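Local coordinates for protein 2,3-dihydroxybenzoate-AMP ligase (Mycobacterium smegmatis, PDB 5KEI) that belongs to the ANL superfamily, with a large AMP-binding part followed by a small C-terminal domain, at residues V50-A55 with L115-A120; E514-L519 with H527-A532. All coordinates share one frame; numbering follows the deposited sequence.

Contact 1 (V50-A55 with L115-A120); sequences VLRTAA and LLRAGA
Arg-117 sends its CG off anti to its own carbonyl carbon (chi1 -63°) and, bending at chi2, reaches helix 49-57, where Arg-52, its CG anti to the backbone N and its chain bent at chi2 and chi3, folds back to lay its guanidinium on that of Arg-117. The two planes are 14° apart and their centres 3.5 Å, an offset stack in which Arg-52 NH2 sits over Arg-117 NE at 3.2 Å. Carboxylates around the pair probably offset the like charges: Asp-77 takes Arg-52 NH1 on one oxygen and Arg-117 NH2 on the other, while Asp-81 holds Arg-52 NH2 and Asp-48 holds Arg-117 NE. Asp-77 and Asp-81 belong to helix 73-88, so the arginine pair joins three helices of the large AMP-binding part of this ANL-superfamily enzyme. Leu-51 meets the same guanidinium obliquely, its side chain crossing that of Arg-117 at about a right angle, with CG 3.6 Å from Arg-117 NH2. Beyond the arginine, helix 107-117 closes in a Schellman motif: Gly-119, with positive phi, gives its N to Leu-116 O at 2.9 Å, and Ala-120 N reaches back to Leu-115 O at 3.0 Å.

Contact 2 (E514-L519 with H527-A532); sequences ELHAHL and HSRPDA
The imidazole of His-516 is engaged on one face and at one edge: Arg-529 CB lies over the face, and the carbonyl oxygen of Pro-530 meets the ring close to its plane. In return, the backbone oxygen of His-516 lies over one face of the Arg-529 guanidinium, toward its rim. Both ring partners come from the loop that follows helix 512-521, so the contact fastens this helix of the small C-terminal domain, the mobile lid-like domain of ANL enzymes, to the connection that leads into strand 532-535, whose Ala-532 pairs with Ala-501 of strand 498-505. The face contact is a CH-pi interaction, with Arg-529 CB 3.8 Å from the centroid of the His-516 ring and 27° off its normal, displaced toward the rim, where CE1 is the nearest ring atom. At the edge, His-516 NE2 donates to Pro-530 O over 2.8 Å. This bond is nearly straight, 161° at the hydrogen, and arrives in the carbonyl plane; together with the face contact it would restrict rotation of the imidazole. Arg-529 then runs extended from CG to NE past the ring, its CD 3.5 Å from His-516 ND1. The guanidinium plane stands almost perpendicular to the imidazole, at 86°, and its NH2 is hydrogen-bonded to Val-524 O. The nearby guanidinium may disfavour protonation of the imidazole. One turn further along the helix, Leu-519 faces the loop from the buried side, where Leu-472, His-475 and Leu-476 of helix 469-477 also pack against it. Pro-530 in turn rests on Ile-499 and Ala-501 of strand 498-505. Leu-519 CD1 meets the Pro-530 ring at CD, 3.6 Å away.

From the N terminus, the chain first enters contact 1 on helix 49-57 and returns to it at the end of helix 107-117, closing a loop of 59 residues that includes strands 62-65, 70-72 and 97-101 as well as helix 73-88. Contact 2 opens much later, in the C-terminal domain, and closes a loop of seven residues, the last two of helix 512-521 and five that follow. The two are in series and neither nest nor cross. Contact 1 joins helix 49-57 to the C-terminal end of helix 107-117; contact 2 holds helix 512-521 to the loop that leads into strand 532-535. Their centres are 49 Å apart, on opposite sides of the chain's centre.

Contact 1 (V50-A55 with L115-A120)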
ATOM      1  N   VAL A  50     -14.994  -8.094 -10.816  1.00 33.56           N
ATOM      2  CA  VAL A  50     -14.562  -7.054 -11.730  1.00 28.64           C
ATOM      3  C   VAL A  50     -14.192  -7.698 -13.071  1.00 31.95           C
ATOM      4  O   VAL A  50     -14.577  -7.187 -14.118  1.00 34.23           O
ATOM      5  CB  VAL A  50     -13.379  -6.233 -11.168  1.00 33.63           C
ATOM      6  CG1 VAL A  50     -12.820  -5.262 -12.235  1.00 29.03           C
ATOM      7  CG2 VAL A  50     -13.809  -5.467  -9.931  1.00 27.41           C
ATOM      8  N   LEU A  51     -13.489  -8.832 -13.045  1.00 31.10           N
ATOM      9  CA  LEU A  51     -13.111  -9.518 -14.288  1.00 32.85           C
ATOM     10  C   LEU A  51     -14.315 -10.189 -14.926  1.00 36.34           C
ATOM     11  O   LEU A  51     -14.501 -10.128 -16.146  1.00 34.11           O
ATOM     12  CB  LEU A  51     -12.023 -10.562 -14.038  1.00 30.91           C
ATOM     13  CG  LEU A  51     -11.692 -11.559 -15.164  1.00 32.20           C
ATOM     14  CD1 LEU A  51     -11.373 -10.886 -16.508  1.00 29.34           C
ATOM     15  CD2 LEU A  51     -10.534 -12.453 -14.735  1.00 31.05           C
ATOM     16  N   ARG A  52     -15.123 -10.820 -14.078  1.00 31.98           N
ATOM     17  CA  ARG A  52     -16.309 -11.546 -14.497  1.00 36.93           C
ATOM     18  C   ARG A  52     -17.260 -10.626 -15.241  1.00 36.71           C
ATOM     19  O   ARG A  52     -17.705 -10.943 -16.345  1.00 35.02           O
ATOM     20  CB  ARG A  52     -17.014 -12.174 -13.285  1.00 35.82           C
ATOM     21  CG  ARG A  52     -18.147 -13.137 -13.640  1.00 33.93           C
ATOM     22  CD  ARG A  52     -17.603 -14.400 -14.252  1.00 36.10           C
ATOM     23  NE  ARG A  52     -16.982 -15.262 -13.250  1.00 34.84           N
ATOM     24  CZ  ARG A  52     -16.154 -16.261 -13.535  1.00 36.71           C
ATOM     25  NH1 ARG A  52     -15.820 -16.506 -14.795  1.00 36.88           N
ATOM     26  NH2 ARG A  52     -15.646 -17.008 -12.561  1.00 39.44           N
ATOM     27  N   THR A  53     -17.562  -9.485 -14.636  1.00 33.38           N
ATOM     28  CA  THR A  53     -18.499  -8.544 -15.240  1.00 37.58           C
ATOM     29  C   THR A  53     -17.927  -7.953 -16.523  1.00 37.88           C
ATOM     30  O   THR A  53     -18.631  -7.845 -17.525  1.00 36.92           O
ATOM     31  CB  THR A  53     -18.870  -7.429 -14.265  1.00 40.18           C
ATOM     32  OG1 THR A  53     -19.517  -8.008 -13.124  1.00 37.96           O
ATOM     33  CG2 THR A  53     -19.805  -6.405 -14.926  1.00 34.98           C
ATOM     34  N   ALA A  54     -16.643  -7.604 -16.492  1.00 34.39           N
ATOM     35  CA  ALA A  54     -15.930  -7.147 -17.677  1.00 33.66           C
ATOM     36  C   ALA A  54     -15.938  -8.191 -18.800  1.00 34.39           C
ATOM     37  O   ALA A  54     -16.072  -7.860 -19.972  1.00 34.69           O
ATOM     38  CB  ALA A  54     -14.494  -6.776 -17.307  1.00 34.44           C
ATOM     39  N   ALA A  55     -15.779  -9.455 -18.436  1.00 35.62           N
ATOM     40  CA  ALA A  55     -15.791 -10.545 -19.402  1.00 34.32           C
ATOM     41  C   ALA A  55     -17.165 -10.753 -20.046  1.00 38.39           C
ATOM     42  O   ALA A  55     -17.236 -11.177 -21.200  1.00 39.72           O
ATOM     43  CB  ALA A  55     -15.328 -11.833 -18.737  1.00 31.06           C
ATOM     44  N   LEU A 115      -5.984 -16.512  -7.993  1.00 30.23           N
ATOM     45  CA  LEU A 115      -5.960 -16.592  -6.540  1.00 28.90           C
ATOM     46  C   LEU A 115      -7.294 -16.179  -5.894  1.00 33.14           C
ATOM     47  O   LEU A 115      -7.791 -16.858  -4.986  1.00 33.47           O
ATOM     48  CB  LEU A 115      -4.814 -15.736  -5.998  1.00 31.23           C
ATOM     49  CG  LEU A 115      -3.435 -16.393  -6.115  1.00 31.95           C
ATOM     50  CD1 LEU A 115      -2.325 -15.399  -5.877  1.00 29.18           C
ATOM     51  CD2 LEU A 115      -3.342 -17.551  -5.126  1.00 30.39           C
ATOM     52  N   LEU A 116      -7.871 -15.073  -6.363  1.00 31.97           N
ATOM     53  CA  LEU A 116      -9.122 -14.565  -5.796  1.00 35.71           C
ATOM     54  C   LEU A 116     -10.271 -15.565  -5.951  1.00 34.19           C
ATOM     55  O   LEU A 116     -11.108 -15.715  -5.054  1.00 29.47           O
ATOM     56  CB  LEU A 116      -9.515 -13.235  -6.448  1.00 28.23           C
ATOM     57  CG  LEU A 116      -8.650 -12.014  -6.124  1.00 34.01           C
ATOM     58  CD1 LEU A 116      -9.057 -10.844  -7.000  1.00 32.16           C
ATOM     59  CD2 LEU A 116      -8.717 -11.645  -4.650  1.00 26.92           C
ATOM     60  N   ARG A 117     -10.306 -16.239  -7.095  1.00 31.03           N
ATOM     61  CA  ARG A 117     -11.397 -17.163  -7.387  1.00 33.11           C
ATOM     62  C   ARG A 117     -11.252 -18.468  -6.616  1.00 38.28           C
ATOM     63  O   ARG A 117     -12.218 -19.198  -6.470  1.00 43.93           O
ATOM     64  CB  ARG A 117     -11.483 -17.436  -8.886  1.00 33.30           C
ATOM     65  CG  ARG A 117     -11.806 -16.193  -9.688  1.00 30.30           C
ATOM     66  CD  ARG A 117     -12.680 -16.476 -10.845  1.00 33.48           C
ATOM     67  NE  ARG A 117     -13.226 -15.229 -11.356  1.00 34.32           N
ATOM     68  CZ  ARG A 117     -13.093 -14.845 -12.614  1.00 34.78           C
ATOM     69  NH1 ARG A 117     -12.467 -15.638 -13.470  1.00 37.36           N
ATOM     70  NH2 ARG A 117     -13.602 -13.692 -13.016  1.00 31.85           N
ATOM     71  N   ALA A 118     -10.054 -18.754  -6.111  1.00 36.57           N
ATOM     72  CA  ALA A 118      -9.891 -19.873  -5.195  1.00 34.78           C
ATOM     73  C   ALA A 118     -10.252 -19.426  -3.771  1.00 34.68           C
ATOM     74  O   ALA A 118     -10.320 -20.235  -2.837  1.00 32.72           O
ATOM     75  CB  ALA A 118      -8.477 -20.422  -5.259  1.00 34.09           C
ATOM     76  N   GLY A 119     -10.519 -18.136  -3.619  1.00 31.33           N
ATOM     77  CA  GLY A 119     -10.894 -17.588  -2.330  1.00 31.04           C
ATOM     78  C   GLY A 119      -9.674 -17.270  -1.480  1.00 30.94           C
ATOM     79  O   GLY A 119      -9.792 -16.937  -0.302  1.00 33.71           O
ATOM     80  N   ALA A 120      -8.491 -17.379  -2.076  1.00 34.55           N
ATOM     81  CA  ALA A 120      -7.262 -17.070  -1.353  1.00 31.91           C
ATOM     82  C   ALA A 120      -7.118 -15.556  -1.215  1.00 33.43           C
ATOM     83  O   ALA A 120      -7.720 -14.773  -1.967  1.00 33.09           O
ATOM     84  CB  ALA A 120      -6.067 -17.667  -2.047  1.00 34.02           C
TER

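Contact 2 (E514-L519 with H527-A532)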
ATOM      1  N   GLU A 514      20.366  -5.284  27.135  1.00 40.74           N
ATOM      2  CA  GLU A 514      19.749  -6.199  26.187  1.00 47.62           C
ATOM      3  C   GLU A 514      19.118  -5.421  25.024  1.00 42.55           C
ATOM      4  O   GLU A 514      19.365  -5.737  23.858  1.00 46.31           O
ATOM      5  CB  GLU A 514      18.730  -7.094  26.896  1.00 48.42           C
ATOM      6  CG  GLU A 514      19.393  -8.115  27.843  1.00 52.94           C
ATOM      7  CD  GLU A 514      18.537  -8.491  29.055  1.00 59.40           C
ATOM      8  OE1 GLU A 514      17.288  -8.487  28.948  1.00 60.86           O
ATOM      9  OE2 GLU A 514      19.125  -8.792  30.118  1.00 58.34           O
ATOM     10  N   LEU A 515      18.346  -4.387  25.334  1.00 40.83           N
ATOM     11  CA  LEU A 515      17.800  -3.513  24.298  1.00 39.82           C
ATOM     12  C   LEU A 515      18.905  -2.908  23.434  1.00 41.17           C
ATOM     13  O   LEU A 515      18.751  -2.798  22.218  1.00 42.43           O
ATOM     14  CB  LEU A 515      16.947  -2.406  24.921  1.00 39.45           C
ATOM     15  CG  LEU A 515      15.558  -2.877  25.370  1.00 46.99           C
ATOM     16  CD1 LEU A 515      14.733  -1.757  25.987  1.00 43.29           C
ATOM     17  CD2 LEU A 515      14.813  -3.487  24.199  1.00 44.10           C
ATOM     18  N   HIS A 516      20.017  -2.518  24.057  1.00 41.52           N
ATOM     19  CA  HIS A 516      21.186  -2.021  23.318  1.00 40.24           C
ATOM     20  C   HIS A 516      21.736  -3.077  22.349  1.00 39.41           C
ATOM     21  O   HIS A 516      22.055  -2.776  21.203  1.00 40.36           O
ATOM     22  CB  HIS A 516      22.295  -1.579  24.285  1.00 42.17           C
ATOM     23  CG  HIS A 516      22.235  -0.131  24.667  1.00 40.40           C
ATOM     24  ND1 HIS A 516      23.263   0.753  24.405  1.00 42.35           N
ATOM     25  CD2 HIS A 516      21.276   0.590  25.293  1.00 41.34           C
ATOM     26  CE1 HIS A 516      22.935   1.948  24.855  1.00 41.78           C
ATOM     27  NE2 HIS A 516      21.730   1.880  25.397  1.00 36.61           N
ATOM     28  N   ALA A 517      21.852  -4.315  22.811  1.00 42.29           N
ATOM     29  CA  ALA A 517      22.291  -5.409  21.944  1.00 47.01           C
ATOM     30  C   ALA A 517      21.341  -5.592  20.747  1.00 49.34           C
ATOM     31  O   ALA A 517      21.782  -5.806  19.616  1.00 48.91           O
ATOM     32  CB  ALA A 517      22.395  -6.699  22.740  1.00 45.21           C
ATOM     33  N   HIS A 518      20.038  -5.505  21.010  1.00 49.61           N
ATOM     34  CA  HIS A 518      19.020  -5.630  19.964  1.00 44.45           C
ATOM     35  C   HIS A 518      19.139  -4.508  18.948  1.00 46.94           C
ATOM     36  O   HIS A 518      18.974  -4.728  17.745  1.00 49.77           O
ATOM     37  CB  HIS A 518      17.614  -5.630  20.578  1.00 42.16           C
ATOM     38  CG  HIS A 518      16.508  -5.653  19.566  1.00 48.46           C
ATOM     39  ND1 HIS A 518      15.972  -6.825  19.073  1.00 42.85           N
ATOM     40  CD2 HIS A 518      15.835  -4.645  18.957  1.00 45.15           C
ATOM     41  CE1 HIS A 518      15.017  -6.537  18.207  1.00 47.90           C
ATOM     42  NE2 HIS A 518      14.915  -5.222  18.117  1.00 48.66           N
ATOM     43  N   LEU A 519      19.417  -3.300  19.431  1.00 42.78           N
ATOM     44  CA  LEU A 519      19.588  -2.159  18.533  1.00 46.90           C
ATOM     45  C   LEU A 519      20.824  -2.275  17.641  1.00 46.38           C
ATOM     46  O   LEU A 519      20.808  -1.809  16.505  1.00 49.45           O
ATOM     47  CB  LEU A 519      19.659  -0.859  19.327  1.00 39.39           C
ATOM     48  CG  LEU A 519      18.354  -0.543  20.043  1.00 43.91           C
ATOM     49  CD1 LEU A 519      18.423   0.836  20.647  1.00 41.38           C
ATOM     50  CD2 LEU A 519      17.184  -0.670  19.078  1.00 42.99           C
ATOM     51  N   HIS A 527      25.440   6.151  19.142  1.00 48.11           N
ATOM     52  CA  HIS A 527      25.107   7.565  19.285  1.00 44.53           C
ATOM     53  C   HIS A 527      23.612   7.823  19.128  1.00 47.62           C
ATOM     54  O   HIS A 527      23.165   8.972  19.197  1.00 42.52           O
ATOM     55  CB  HIS A 527      25.884   8.408  18.271  1.00 47.34           C
ATOM     56  CG  HIS A 527      25.570   8.090  16.837  1.00 54.81           C
ATOM     57  ND1 HIS A 527      24.341   8.347  16.266  1.00 50.36           N
ATOM     58  CD2 HIS A 527      26.338   7.563  15.853  1.00 54.78           C
ATOM     59  CE1 HIS A 527      24.362   7.979  14.997  1.00 54.31           C
ATOM     60  NE2 HIS A 527      25.562   7.502  14.721  1.00 52.66           N
ATOM     61  N   SER A 528      22.855   6.753  18.897  1.00 41.76           N
ATOM     62  CA  SER A 528      21.407   6.836  18.786  1.00 46.07           C
ATOM     63  C   SER A 528      20.714   5.814  19.678  1.00 45.53           C
ATOM     64  O   SER A 528      19.538   5.508  19.480  1.00 43.51           O
ATOM     65  CB  SER A 528      20.959   6.640  17.332  1.00 46.21           C
ATOM     66  OG  SER A 528      21.287   7.761  16.534  1.00 51.86           O
ATOM     67  N   ARG A 529      21.434   5.276  20.653  1.00 43.42           N
ATOM     68  CA  ARG A 529      20.827   4.314  21.555  1.00 42.27           C
ATOM     69  C   ARG A 529      20.382   5.033  22.815  1.00 39.61           C
ATOM     70  O   ARG A 529      20.974   6.047  23.182  1.00 38.27           O
ATOM     71  CB  ARG A 529      21.798   3.183  21.857  1.00 41.35           C
ATOM     72  CG  ARG A 529      22.246   2.440  20.616  1.00 41.54           C
ATOM     73  CD  ARG A 529      23.126   1.264  20.982  1.00 44.64           C
ATOM     74  NE  ARG A 529      23.865   0.779  19.827  1.00 47.83           N
ATOM     75  CZ  ARG A 529      25.043   0.176  19.903  1.00 48.97           C
ATOM     76  NH1 ARG A 529      25.610  -0.014  21.089  1.00 50.12           N
ATOM     77  NH2 ARG A 529      25.651  -0.230  18.797  1.00 47.57           N
ATOM     78  N   PRO A 530      19.313   4.541  23.463  1.00 36.77           N
ATOM     79  CA  PRO A 530      18.782   5.263  24.628  1.00 42.24           C
ATOM     80  C   PRO A 530      19.775   5.257  25.787  1.00 39.58           C
ATOM     81  O   PRO A 530      20.422   4.234  26.003  1.00 40.80           O
ATOM     82  CB  PRO A 530      17.515   4.474  25.007  1.00 35.63           C
ATOM     83  CG  PRO A 530      17.300   3.487  23.929  1.00 34.28           C
ATOM     84  CD  PRO A 530      18.620   3.264  23.251  1.00 36.75           C
ATOM     85  N   ASP A 531      19.885   6.368  26.507  1.00 35.35           N
ATOM     86  CA  ASP A 531      20.756   6.448  27.672  1.00 36.76           C
ATOM     87  C   ASP A 531      20.096   5.808  28.902  1.00 41.32           C
ATOM     88  O   ASP A 531      20.780   5.359  29.834  1.00 35.58           O
ATOM     89  CB  ASP A 531      21.122   7.907  27.978  1.00 35.40           C
ATOM     90  CG  ASP A 531      21.700   8.636  26.776  1.00 37.43           C
ATOM     91  OD1 ASP A 531      22.892   8.417  26.450  1.00 31.97           O
ATOM     92  OD2 ASP A 531      20.954   9.440  26.162  1.00 41.19           O
ATOM     93  N   ALA A 532      18.766   5.769  28.907  1.00 42.48           N
ATOM     94  CA  ALA A 532      18.036   5.232  30.056  1.00 38.39           C
ATOM     95  C   ALA A 532      16.772   4.514  29.621  1.00 39.72           C
ATOM     96  O   ALA A 532      16.189   4.827  28.588  1.00 41.81           O
ATOM     97  CB  ALA A 532      17.703   6.339  31.038  1.00 41.88           C
TER